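Local atomic coordinates of tannase (Lactobacillus plantarum, PDB entry 3WA7), a protein that hydrolyses the galloyl ester bonds of tannins, acting as a tannase of the alpha/beta-hydrolase fold. Residues Y216-N221 and A260-F265; R341-P346 and D419-F424. All blocks are in the same frame, centred on the assembly; numbering follows the deposited sequence. Where two conformers were deposited one is given.

Interaction 1 of 2, residues Y216-N221 and A260-F265; sequences YEWQFN and ALKAQF
W218 and K262 mark the point where two helices meet, their CA atoms 4.1 Å apart. The axes of 216-220 and 260-265 come within 7.5 Å and cross at -107°, so the packing is concentrated in a short patch around this pair. No hydrogen bond spans the patch; it is made by apolar groups and the carbon parts of polar chains. K262 lays its CG against W218 CA at 3.7 Å, and its CD, in the conformer given, meets N221 CB at 3.5 Å, the two side chains lying nearly at right angles. F265 carries CG anti to the backbone N (chi1 -176°), bringing CD2 to 3.5 Å from W218 CB and setting CE2 over one face of the indole near its rim. The two ring planes are inclined by 37°, an oblique pairing. One turn earlier, L261 CD1 touches E217 CG at 3.7 Å, while the E217 carboxylate bends off to S258 and R341. Other polar ends bond outside: W218 NE1 to G288 O, K262 NZ to A287 O and N221 ND2 to S258 OG. The contact thus joins helix 209-220 to helix 252-271, with R293 and V296 of helix 291-309 against W218 and L284 against both aromatic residues.

Interaction 2 of 2, residues R341-P346 and D419-F424; sequences RMKAVP and DRDTSF. With GOL (glycerol), chain E.
K343 and D421 join two loops of the alpha/beta-hydrolase fold, one following helix 332-339 and the other following strand 410-414. Segment 419-424 opens with an Asx turn: D419 OD1 accepts from D421 N at 2.9 Å, while D419 OD2 bonds to H451 ND1. This geometry is consistent with D419 being the acid of a Ser-His-Asp triad with S163 and H451.

Among the polar contacts, a single hydrogen bond spans the two segments. The extended K343 chain delivers NZ to D421 O at 2.9 Å, in the carbonyl plane and on a lone pair. On its own side of the contact, R341 NH1 reaches K343 O with an N-H...O angle of 169° and the acceptor in the guanidinium plane, a bond that steadies the backbone from which K343 projects, while R341 NH2 forms a salt bridge with E217 OE1.

Packing is the work of M342, a selenomethionine introduced by labelling. With CG anti to the backbone N (chi1 -179°) and an extended chain, it runs from R420 to D421. CB lies 3.3 Å above the R420 guanidinium plane, offset toward its rim, and SE lies 3.3 Å from D421 OD1. R420 folds back at chi2 and chi3 to present this face, and T340 O and H227 O hold its NE and NH2 respectively.

Ligand contacts form the third group. A glycerol, probably from the crystallisation liquor, is also bonded to E357; separately, a sulfate lies about 4 Å from the D421 side chain. K343 NZ donates to glycerol O1 and O2, at 2.8 and 2.9 Å, and glycerol O1 in turn donates to D421 OD2 at 2.6 Å.

In the fold
The two contacts illustrate how helix packing can extend into a loop that probably carries a catalytic residue. Their centres lie 11 Å apart, and helix 209-220 is common ground: the helix that packs on 260-265 in interaction 1 also reaches both loops of interaction 2. Y216 OH lies 2.7 Å from R420 O, probably a hydrogen bond, and is also bonded to the backbone N atoms of M342 and K343, so one hydroxyl joins the two loops. Next to it, E217 OE1 forms a salt bridge with R341 NH2 at 2.7 Å. Interaction 1 thus touches interaction 2 directly through Y216 and E217; interaction 2 holds D419 of the probable triad, and its D421 lies near glycerol and sulfate.

Interaction 1 of 2, residues Y216-N221 and A260-F265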
ATOM      1  N   TYR A 216      -4.398 -16.375   0.290  1.00  5.08           N
ATOM      2  CA  TYR A 216      -3.380 -16.866  -0.628  1.00  5.10           C
ATOM      3  C   TYR A 216      -3.615 -18.321  -1.005  1.00  4.28           C
ATOM      4  O   TYR A 216      -3.457 -18.699  -2.166  1.00  3.85           O
ATOM      5  CB  TYR A 216      -1.982 -16.722  -0.021  1.00  6.07           C
ATOM      6  CG  TYR A 216      -0.899 -16.534  -1.065  1.00  5.38           C
ATOM      7  CD1 TYR A 216      -0.751 -15.313  -1.726  1.00  5.79           C
ATOM      8  CD2 TYR A 216      -0.050 -17.584  -1.422  1.00  7.10           C
ATOM      9  CE1 TYR A 216       0.214 -15.138  -2.721  1.00  6.32           C
ATOM     10  CE2 TYR A 216       0.921 -17.421  -2.418  1.00  5.03           C
ATOM     11  CZ  TYR A 216       1.045 -16.199  -3.061  1.00  6.29           C
ATOM     12  OH  TYR A 216       1.991 -16.031  -4.047  1.00  8.04           O
ATOM     13  N   GLU A 217      -3.987 -19.137  -0.025  1.00  3.84           N
ATOM     14  CA  GLU A 217      -4.226 -20.546  -0.290  1.00  3.53           C
ATOM     15  C   GLU A 217      -5.553 -20.797  -0.995  1.00  4.83           C
ATOM     16  O   GLU A 217      -5.687 -21.767  -1.738  1.00  6.31           O
ATOM     17  CB  GLU A 217      -4.121 -21.350   1.005  1.00  4.06           C
ATOM     18  CG  GLU A 217      -2.725 -21.285   1.606  1.00  5.92           C
ATOM     19  CD  GLU A 217      -1.635 -21.465   0.558  1.00  7.47           C
ATOM     20  OE1 GLU A 217      -1.688 -22.456  -0.200  1.00  6.59           O
ATOM     21  OE2 GLU A 217      -0.723 -20.617   0.487  1.00  5.96           O
ATOM     22  N   TRP A 218      -6.541 -19.936  -0.767  1.00  3.43           N
ATOM     23  CA  TRP A 218      -7.802 -20.094  -1.476  1.00  5.12           C
ATOM     24  C   TRP A 218      -7.456 -19.950  -2.958  1.00  5.92           C
ATOM     25  O   TRP A 218      -7.972 -20.673  -3.811  1.00  5.76           O
ATOM     26  CB  TRP A 218      -8.799 -18.997  -1.095  1.00  6.14           C
ATOM     27  CG  TRP A 218      -9.930 -18.886  -2.083  1.00  6.81           C
ATOM     28  CD1 TRP A 218     -11.015 -19.713  -2.189  1.00  6.98           C
ATOM     29  CD2 TRP A 218     -10.034 -17.949  -3.162  1.00  6.60           C
ATOM     30  NE1 TRP A 218     -11.784 -19.350  -3.271  1.00  8.11           N
ATOM     31  CE2 TRP A 218     -11.203 -18.271  -3.886  1.00  6.59           C
ATOM     32  CE3 TRP A 218      -9.248 -16.870  -3.590  1.00  8.38           C
ATOM     33  CZ2 TRP A 218     -11.607 -17.553  -5.017  1.00  8.77           C
ATOM     34  CZ3 TRP A 218      -9.650 -16.154  -4.720  1.00  9.72           C
ATOM     35  CH2 TRP A 218     -10.821 -16.502  -5.418  1.00  9.02           C
ATOM     36  N   GLN A 219      -6.561 -19.013  -3.254  1.00  5.23           N
ATOM     37  CA  GLN A 219      -6.158 -18.761  -4.630  1.00  5.82           C
ATOM     38  C   GLN A 219      -5.189 -19.776  -5.233  1.00  6.50           C
ATOM     39  O   GLN A 219      -5.383 -20.225  -6.366  1.00  8.33           O
ATOM     40  CB  GLN A 219      -5.546 -17.367  -4.743  1.00  4.62           C
ATOM     41  CG  GLN A 219      -5.142 -16.989  -6.166  1.00  4.07           C
ATOM     42  CD  GLN A 219      -4.761 -15.529  -6.280  1.00  3.41           C
ATOM     43  OE1 GLN A 219      -5.502 -14.653  -5.838  1.00  5.64           O
ATOM     44  NE2 GLN A 219      -3.608 -15.257  -6.882  1.00  5.01           N
ATOM     45  N   PHE A 220      -4.163 -20.160  -4.480  1.00  5.50           N
ATOM     46  CA  PHE A 220      -3.157 -21.071  -5.022  1.00  6.05           C
ATOM     47  C   PHE A 220      -3.163 -22.534  -4.592  1.00  5.98           C
ATOM     48  O   PHE A 220      -2.272 -23.288  -4.979  1.00  6.63           O
ATOM     49  CB  PHE A 220      -1.760 -20.479  -4.791  1.00  6.15           C
ATOM     50  CG  PHE A 220      -1.458 -19.282  -5.656  1.00  6.87           C
ATOM     51  CD1 PHE A 220      -1.258 -18.023  -5.092  1.00  8.81           C
ATOM     52  CD2 PHE A 220      -1.364 -19.417  -7.039  1.00  8.08           C
ATOM     53  CE1 PHE A 220      -0.965 -16.914  -5.897  1.00  8.98           C
ATOM     54  CE2 PHE A 220      -1.072 -18.315  -7.851  1.00  7.26           C
ATOM     55  CZ  PHE A 220      -0.870 -17.063  -7.276  1.00  7.60           C
ATOM     56  N   ASN A 221      -4.148 -22.952  -3.805  1.00  7.07           N
ATOM     57  CA  ASN A 221      -4.190 -24.351  -3.400  1.00  7.59           C
ATOM     58  C   ASN A 221      -4.244 -25.208  -4.660  1.00  8.41           C
ATOM     59  O   ASN A 221      -4.978 -24.897  -5.598  1.00  7.55           O
ATOM     60  CB  ASN A 221      -5.414 -24.632  -2.530  1.00  8.30           C
ATOM     61  CG  ASN A 221      -5.549 -26.099  -2.181  1.00  8.41           C
ATOM     62  OD1 ASN A 221      -6.381 -26.811  -2.747  1.00 10.64           O
ATOM     63  ND2 ASN A 221      -4.716 -26.566  -1.254  1.00  9.00           N
ATOM     64  N   ALA A 260      -6.198 -26.570   4.466  1.00  6.45           N
ATOM     65  CA  ALA A 260      -6.853 -26.095   5.680  1.00  8.26           C
ATOM     66  C   ALA A 260      -7.059 -24.581   5.642  1.00  7.44           C
ATOM     67  O   ALA A 260      -8.102 -24.076   6.065  1.00  7.97           O
ATOM     68  CB  ALA A 260      -6.025 -26.476   6.903  1.00  8.32           C
ATOM     69  N   LEU A 261      -6.056 -23.861   5.146  1.00  7.89           N
ATOM     70  CA  LEU A 261      -6.144 -22.410   5.048  1.00  5.76           C
ATOM     71  C   LEU A 261      -7.205 -22.021   4.029  1.00  5.49           C
ATOM     72  O   LEU A 261      -7.984 -21.095   4.255  1.00  5.75           O
ATOM     73  CB  LEU A 261      -4.783 -21.820   4.658  1.00  6.63           C
ATOM     74  CG  LEU A 261      -3.787 -21.682   5.821  1.00  5.63           C
ATOM     75  CD1 LEU A 261      -2.369 -21.530   5.295  1.00  6.92           C
ATOM     76  CD2 LEU A 261      -4.174 -20.480   6.670  1.00  7.36           C
ATOM     77  N   LYS A 262      -7.244 -22.740   2.911  1.00  6.93           N
ATOM     78  CA  LYS A 262      -8.230 -22.453   1.874  1.00  7.70           C
ATOM     79  C   LYS A 262      -9.643 -22.659   2.409  1.00  7.50           C
ATOM     80  O   LYS A 262     -10.529 -21.834   2.191  1.00  7.05           O
ATOM     81  CB  LYS A 262      -8.007 -23.351   0.655  1.00  8.00           C
ATOM     82  CG  LYS A 262      -9.151 -23.313  -0.354  1.00  9.76           C
ATOM     83  CD  LYS A 262      -8.757 -23.960  -1.677  1.00 12.05           C
ATOM     84  CE  LYS A 262      -9.913 -23.916  -2.666  0.60 14.31           C
ATOM     85  NZ  LYS A 262     -10.941 -25.076  -2.083  0.40 14.96           N
ATOM     86  N   ALA A 263      -9.849 -23.770   3.109  1.00  5.87           N
ATOM     87  CA  ALA A 263     -11.159 -24.073   3.670  1.00  7.08           C
ATOM     88  C   ALA A 263     -11.603 -22.982   4.640  1.00  6.36           C
ATOM     89  O   ALA A 263     -12.756 -22.551   4.619  1.00  8.17           O
ATOM     90  CB  ALA A 263     -11.119 -25.420   4.387  1.00  8.08           C
ATOM     91  N   GLN A 264     -10.688 -22.535   5.491  1.00  7.02           N
ATOM     92  CA  GLN A 264     -11.034 -21.507   6.458  1.00  8.04           C
ATOM     93  C   GLN A 264     -11.312 -20.148   5.819  1.00  7.34           C
ATOM     94  O   GLN A 264     -12.039 -19.331   6.386  1.00  8.49           O
ATOM     95  CB  GLN A 264      -9.947 -21.406   7.529  1.00 10.48           C
ATOM     96  CG  GLN A 264      -9.975 -22.570   8.522  1.00 14.30           C
ATOM     97  CD  GLN A 264     -11.359 -22.801   9.116  1.00 17.44           C
ATOM     98  OE1 GLN A 264     -12.178 -23.541   8.561  1.00 19.50           O
ATOM     99  NE2 GLN A 264     -11.632 -22.154  10.242  1.00 21.52           N
ATOM    100  N   PHE A 265     -10.756 -19.902   4.636  1.00  6.74           N
ATOM    101  CA  PHE A 265     -11.015 -18.631   3.971  1.00  6.32           C
ATOM    102  C   PHE A 265     -12.505 -18.495   3.653  1.00  6.66           C
ATOM    103  O   PHE A 265     -13.043 -17.390   3.665  1.00  8.28           O
ATOM    104  CB  PHE A 265     -10.212 -18.502   2.671  1.00  5.00           C
ATOM    105  CG  PHE A 265     -10.369 -17.164   1.999  1.00  4.67           C
ATOM    106  CD1 PHE A 265      -9.901 -16.004   2.613  1.00  6.08           C
ATOM    107  CD2 PHE A 265     -10.993 -17.058   0.757  1.00  6.67           C
ATOM    108  CE1 PHE A 265     -10.050 -14.760   2.005  1.00  6.08           C
ATOM    109  CE2 PHE A 265     -11.150 -15.818   0.136  1.00  6.65           C
ATOM    110  CZ  PHE A 265     -10.674 -14.664   0.766  1.00  8.17           C
TER

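Interaction 2 of 2, residues R341-P346 and D419-F424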
ATOM      1  N   ARG A 341       2.473 -19.599  -8.625  1.00  6.72           N
ATOM      2  CA  ARG A 341       2.468 -19.262  -7.210  1.00  7.04           C
ATOM      3  C   ARG A 341       3.833 -18.665  -6.888  1.00  6.35           C
ATOM      4  O   ARG A 341       4.857 -19.156  -7.360  1.00  7.44           O
ATOM      5  CB  ARG A 341       2.245 -20.530  -6.377  1.00  7.36           C
ATOM      6  CG  ARG A 341       2.559 -20.376  -4.892  1.00  9.11           C
ATOM      7  CD  ARG A 341       2.717 -21.736  -4.220  1.00  9.27           C
ATOM      8  NE  ARG A 341       1.442 -22.373  -3.899  1.00  9.91           N
ATOM      9  CZ  ARG A 341       0.729 -22.116  -2.805  1.00  8.22           C
ATOM     10  NH1 ARG A 341       1.162 -21.232  -1.916  1.00  7.45           N
ATOM     11  NH2 ARG A 341      -0.415 -22.754  -2.594  1.00  8.04           N
HETATM   12  N   MSE A 342       3.846 -17.612  -6.081  1.00  5.79           N
HETATM   13  CA  MSE A 342       5.092 -16.957  -5.709  1.00  6.41           C
HETATM   14  C   MSE A 342       5.597 -17.402  -4.343  1.00  7.16           C
HETATM   15  O   MSE A 342       6.743 -17.828  -4.201  1.00  8.48           O
HETATM   16  CB  MSE A 342       4.896 -15.442  -5.692  1.00  8.11           C
HETATM   17  CG  MSE A 342       6.141 -14.662  -5.332  1.00  9.93           C
HETATM   18 SE   MSE A 342       5.734 -12.812  -4.998  1.00 15.49          SE
HETATM   19  CE  MSE A 342       7.227 -12.387  -3.854  1.00 13.86           C
ATOM     20  N   LYS A 343       4.728 -17.304  -3.342  1.00  7.41           N
ATOM     21  CA  LYS A 343       5.082 -17.645  -1.968  1.00  7.62           C
ATOM     22  C   LYS A 343       4.655 -19.036  -1.511  1.00  8.37           C
ATOM     23  O   LYS A 343       3.692 -19.606  -2.023  1.00  7.64           O
ATOM     24  CB  LYS A 343       4.489 -16.593  -1.027  1.00  6.83           C
ATOM     25  CG  LYS A 343       4.966 -15.178  -1.331  1.00  5.38           C
ATOM     26  CD  LYS A 343       4.250 -14.150  -0.476  1.00  6.95           C
ATOM     27  CE  LYS A 343       4.793 -12.751  -0.734  1.00  7.28           C
ATOM     28  NZ  LYS A 343       4.115 -11.727   0.113  1.00  4.11           N
ATOM     29  N   ALA A 344       5.387 -19.565  -0.533  1.00  8.51           N
ATOM     30  CA  ALA A 344       5.106 -20.881   0.030  1.00 10.49           C
ATOM     31  C   ALA A 344       3.978 -20.786   1.058  1.00 11.94           C
ATOM     32  O   ALA A 344       3.224 -19.813   1.064  1.00 11.87           O
ATOM     33  CB  ALA A 344       6.365 -21.453   0.676  1.00 12.15           C
ATOM     34  N   VAL A 345       3.876 -21.784   1.934  1.00 11.28           N
ATOM     35  CA  VAL A 345       2.811 -21.817   2.934  1.00  9.55           C
ATOM     36  C   VAL A 345       3.314 -21.931   4.377  1.00  9.12           C
ATOM     37  O   VAL A 345       4.100 -22.824   4.695  1.00 10.79           O
ATOM     38  CB  VAL A 345       1.862 -23.013   2.666  1.00  9.97           C
ATOM     39  CG1 VAL A 345       0.662 -22.955   3.600  1.00  9.96           C
ATOM     40  CG2 VAL A 345       1.417 -23.007   1.216  1.00  9.47           C
ATOM     41  N   PRO A 346       2.892 -21.011   5.263  1.00  8.13           N
ATOM     42  CA  PRO A 346       1.992 -19.884   4.998  1.00  7.88           C
ATOM     43  C   PRO A 346       2.785 -18.814   4.252  1.00  9.13           C
ATOM     44  O   PRO A 346       3.994 -18.690   4.449  1.00  9.96           O
ATOM     45  CB  PRO A 346       1.585 -19.424   6.399  1.00  7.79           C
ATOM     46  CG  PRO A 346       1.741 -20.664   7.239  1.00  8.12           C
ATOM     47  CD  PRO A 346       3.029 -21.229   6.715  1.00  7.60           C
ATOM     48  N   ASP A 419       0.360  -9.643 -10.410  1.00  5.52           N
ATOM     49  CA  ASP A 419       0.953  -9.467  -9.086  1.00  6.16           C
ATOM     50  C   ASP A 419       0.511 -10.618  -8.178  1.00  6.69           C
ATOM     51  O   ASP A 419      -0.666 -10.725  -7.835  1.00  6.97           O
ATOM     52  CB  ASP A 419       0.489  -8.126  -8.500  1.00  6.36           C
ATOM     53  CG  ASP A 419       1.122  -7.814  -7.157  1.00  7.84           C
ATOM     54  OD1 ASP A 419       1.442  -8.756  -6.406  1.00  7.55           O
ATOM     55  OD2 ASP A 419       1.277  -6.611  -6.842  1.00  6.40           O
ATOM     56  N   ARG A 420       1.461 -11.470  -7.792  1.00  4.94           N
ATOM     57  CA  ARG A 420       1.175 -12.621  -6.936  1.00  7.37           C
ATOM     58  C   ARG A 420       1.705 -12.471  -5.510  1.00  5.37           C
ATOM     59  O   ARG A 420       1.821 -13.460  -4.781  1.00  5.28           O
ATOM     60  CB  ARG A 420       1.774 -13.891  -7.552  1.00  6.46           C
ATOM     61  CG  ARG A 420       1.452 -14.066  -9.025  1.00  7.68           C
ATOM     62  CD  ARG A 420       2.706 -13.950  -9.861  1.00  8.05           C
ATOM     63  NE  ARG A 420       3.583 -15.102  -9.679  1.00  9.02           N
ATOM     64  CZ  ARG A 420       4.824 -15.045  -9.203  1.00 10.24           C
ATOM     65  NH1 ARG A 420       5.358 -13.881  -8.848  1.00 11.70           N
ATOM     66  NH2 ARG A 420       5.537 -16.160  -9.090  1.00  9.97           N
ATOM     67  N   ASP A 421       2.026 -11.245  -5.101  1.00  5.66           N
ATOM     68  CA  ASP A 421       2.547 -11.030  -3.753  1.00  5.85           C
ATOM     69  C   ASP A 421       1.483 -11.257  -2.690  1.00  6.61           C
ATOM     70  O   ASP A 421       1.791 -11.518  -1.528  1.00  6.89           O
ATOM     71  CB  ASP A 421       3.158  -9.635  -3.633  1.00  7.04           C
ATOM     72  CG  ASP A 421       4.525  -9.553  -4.280  1.00  9.62           C
ATOM     73  OD1 ASP A 421       4.616  -9.734  -5.512  1.00  8.93           O
ATOM     74  OD2 ASP A 421       5.516  -9.326  -3.555  1.00  9.74           O
ATOM     75  N   THR A 422       0.225 -11.152  -3.098  1.00  6.67           N
ATOM     76  CA  THR A 422      -0.896 -11.414  -2.209  1.00  5.55           C
ATOM     77  C   THR A 422      -2.064 -11.765  -3.125  1.00  5.05           C
ATOM     78  O   THR A 422      -2.066 -11.397  -4.298  1.00  5.53           O
ATOM     79  CB  THR A 422      -1.241 -10.191  -1.316  1.00  4.72           C
ATOM     80  OG1 THR A 422      -2.114 -10.608  -0.258  1.00  5.84           O
ATOM     81  CG2 THR A 422      -1.915  -9.090  -2.125  1.00  5.53           C
ATOM     82  N   SER A 423      -3.041 -12.494  -2.606  1.00  4.03           N
ATOM     83  CA  SER A 423      -4.191 -12.884  -3.416  1.00  4.32           C
ATOM     84  C   SER A 423      -4.983 -11.692  -3.934  1.00  4.73           C
ATOM     85  O   SER A 423      -5.062 -10.650  -3.281  1.00  5.22           O
ATOM     86  CB  SER A 423      -5.133 -13.779  -2.607  1.00  5.52           C
ATOM     87  OG  SER A 423      -6.342 -13.999  -3.317  1.00  5.58           O
ATOM     88  N   PHE A 424      -5.570 -11.860  -5.116  1.00  4.91           N
ATOM     89  CA  PHE A 424      -6.399 -10.826  -5.725  1.00  4.91           C
ATOM     90  C   PHE A 424      -7.572 -10.543  -4.795  1.00  5.17           C
ATOM     91  O   PHE A 424      -8.130  -9.452  -4.804  1.00  5.85           O
ATOM     92  CB  PHE A 424      -6.939 -11.306  -7.074  1.00  4.62           C
ATOM     93  CG  PHE A 424      -5.871 -11.593  -8.084  1.00  5.38           C
ATOM     94  CD1 PHE A 424      -5.767 -12.852  -8.669  1.00  3.61           C
ATOM     95  CD2 PHE A 424      -4.966 -10.600  -8.453  1.00  5.77           C
ATOM     96  CE1 PHE A 424      -4.772 -13.120  -9.611  1.00  5.18           C
ATOM     97  CE2 PHE A 424      -3.970 -10.856  -9.390  1.00  5.65           C
ATOM     98  CZ  PHE A 424      -3.873 -12.116  -9.972  1.00  5.85           C
TER
HETATM   99  C1  GOL E 504       5.382  -8.212  -0.393  1.00 11.45           C
HETATM  100  O1  GOL E 504       5.518  -9.532  -0.931  1.00 11.69           O
HETATM  101  C2  GOL E 504       5.450  -8.268   1.133  1.00 12.19           C
HETATM  102  O2  GOL E 504       4.549  -9.266   1.606  1.00 13.56           O
HETATM  103  C3  GOL E 504       5.040  -6.919   1.722  1.00 14.36           C
HETATM  104  O3  GOL E 504       5.631  -6.772   3.018  0.75 11.56           O